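Local structure of T-cell surface glycoprotein CD1A1 antigen (3JVG) at residues A[31-36]-A[175-180]. The protein probably presents lipid antigens to T cells, as other CD1 glycoproteins do, in a groove built on an MHC class I-like platform. Residues are numbered along the deposited sequence; the frame is centred on the assembly and turned at random.
Sequences GDVKMG and ADLERQ
At the junction between the MHC class I-like platform and the immunoglobulin C1-set domain, the start of platform strand 33-38 meets the end of helix 174-177, with V33 set against D176 and L177. The backbones stay well apart, 7.3 Å between V33 CA and D176 CA, and just 125 Å² is buried, so the meeting rests on side chains. V33 and D176 cross at about a right angle. One methyl, V33 CG1, approaches the carboxylate at D176 OD2, 3.7 Å away; with CG1 anti to the backbone N (chi1 174°), the other, CG2, comes to 4.1 Å from D176 CB. V33 CG2 also faces the tip of L177, a looser apolar approach of 4.5 Å to L177 CD1. The methyl contact does not anchor the carboxylate: D176 OD2 takes a salt bridge from R49 NE and a hydrogen bond from W51 NE1, two grips that would restrict its rotation and favour the charged form. V33 packs on R49 as well, which places this aliphatic side chain beside the ion pair. Just past the helix, R179 N bonds back to D176 O at 3.2 Å, closing a turn after which the chain runs on to the immunoglobulin domain. D32 and R179 do not pair directly, D32 OD1 lying 6.6 Å from R179 NH1; instead, D32 OD1 bonds to Y207 OH, while R179 makes a cation-pi contact with Y207. The start of the strand, the end of the helix and the linker thus converge where platform and C1-set domain join, as in the heavy chains of the MHC class I and CD1 fold.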
# COMPACT_ATOMS: atom_id res chain seq x y z
N GLY A 31 -4.38 9.98 2.34
CA GLY A 31 -4.96 9.08 1.33
C GLY A 31 -3.87 8.13 0.86
O GLY A 31 -3.27 7.37 1.68
N ASP A 32 -3.57 8.14 -0.44
CA ASP A 32 -2.46 7.30 -0.92
C ASP A 32 -1.26 8.17 -1.25
O ASP A 32 -0.36 7.72 -1.92
CB ASP A 32 -2.85 6.46 -2.16
CG ASP A 32 -3.36 7.31 -3.31
OD1 ASP A 32 -3.46 8.54 -3.15
OD2 ASP A 32 -3.69 6.75 -4.40
N VAL A 33 -1.27 9.44 -0.84
CA VAL A 33 -0.11 10.31 -1.06
C VAL A 33 0.86 10.13 0.10
O VAL A 33 0.49 10.38 1.29
CB VAL A 33 -0.52 11.77 -1.17
CG1 VAL A 33 0.74 12.65 -1.26
CG2 VAL A 33 -1.52 12.02 -2.34
N LYS A 34 2.08 9.68 -0.21
CA LYS A 34 3.07 9.44 0.85
C LYS A 34 3.67 10.77 1.32
O LYS A 34 4.34 11.43 0.54
CB LYS A 34 4.15 8.48 0.36
CG LYS A 34 3.62 7.02 0.28
CD LYS A 34 4.65 6.09 -0.43
CE LYS A 34 4.19 4.61 -0.45
NZ LYS A 34 5.29 3.59 -0.79
N MET A 35 3.40 11.14 2.58
CA MET A 35 3.86 12.44 3.09
C MET A 35 5.32 12.35 3.47
O MET A 35 6.07 13.25 3.20
CB MET A 35 3.04 12.90 4.29
CG MET A 35 1.58 13.19 3.93
SD MET A 35 0.76 13.85 5.39
CE MET A 35 0.80 12.41 6.44
N GLY A 36 5.72 11.25 4.08
CA GLY A 36 7.10 11.03 4.48
C GLY A 36 7.29 9.70 5.19
O GLY A 36 6.39 8.84 5.23
N ALA A 175 -3.51 20.27 -4.28
CA ALA A 175 -2.98 19.89 -5.59
C ALA A 175 -2.70 18.40 -5.73
O ALA A 175 -3.00 17.83 -6.76
CB ALA A 175 -1.72 20.70 -5.92
N ASP A 176 -2.14 17.76 -4.70
CA ASP A 176 -1.94 16.32 -4.73
C ASP A 176 -3.28 15.57 -4.71
O ASP A 176 -3.53 14.62 -5.49
CB ASP A 176 -1.09 15.89 -3.54
CG ASP A 176 0.39 16.31 -3.69
OD1 ASP A 176 0.78 16.83 -4.76
OD2 ASP A 176 1.17 16.06 -2.74
N LEU A 177 -4.15 16.04 -3.83
CA LEU A 177 -5.37 15.34 -3.56
C LEU A 177 -6.26 15.42 -4.78
O LEU A 177 -6.97 14.47 -5.08
CB LEU A 177 -6.07 15.96 -2.34
CG LEU A 177 -6.07 15.32 -0.97
CD1 LEU A 177 -4.94 14.35 -0.67
CD2 LEU A 177 -6.17 16.38 0.14
N GLU A 178 -6.19 16.53 -5.51
CA GLU A 178 -7.16 16.68 -6.59
C GLU A 178 -6.56 16.33 -7.93
O GLU A 178 -7.17 16.48 -8.98
CB GLU A 178 -7.75 18.09 -6.59
CG GLU A 178 -8.33 18.50 -5.20
CD GLU A 178 -9.38 19.60 -5.29
OE1 GLU A 178 -9.33 20.41 -6.26
OE2 GLU A 178 -10.27 19.63 -4.40
N ARG A 179 -5.33 15.86 -7.89
CA ARG A 179 -4.64 15.47 -9.09
C ARG A 179 -5.46 14.37 -9.77
O ARG A 179 -5.98 13.45 -9.11
CB ARG A 179 -3.23 15.02 -8.69
CG ARG A 179 -2.53 14.09 -9.66
CD ARG A 179 -1.06 13.92 -9.24
NE ARG A 179 -0.38 12.94 -10.07
CZ ARG A 179 -0.39 11.63 -9.83
NH1 ARG A 179 -1.00 11.14 -8.75
NH2 ARG A 179 0.24 10.80 -10.64
N GLN A 180 -5.69 14.52 -11.06
CA GLN A 180 -6.20 13.39 -11.80
C GLN A 180 -5.39 13.05 -13.05
O GLN A 180 -4.84 13.93 -13.71
CB GLN A 180 -7.66 13.56 -12.16
CG GLN A 180 -7.96 14.84 -12.81
CD GLN A 180 -9.42 14.94 -13.18
OE1 GLN A 180 -10.30 14.75 -12.33
NE2 GLN A 180 -9.68 15.21 -14.46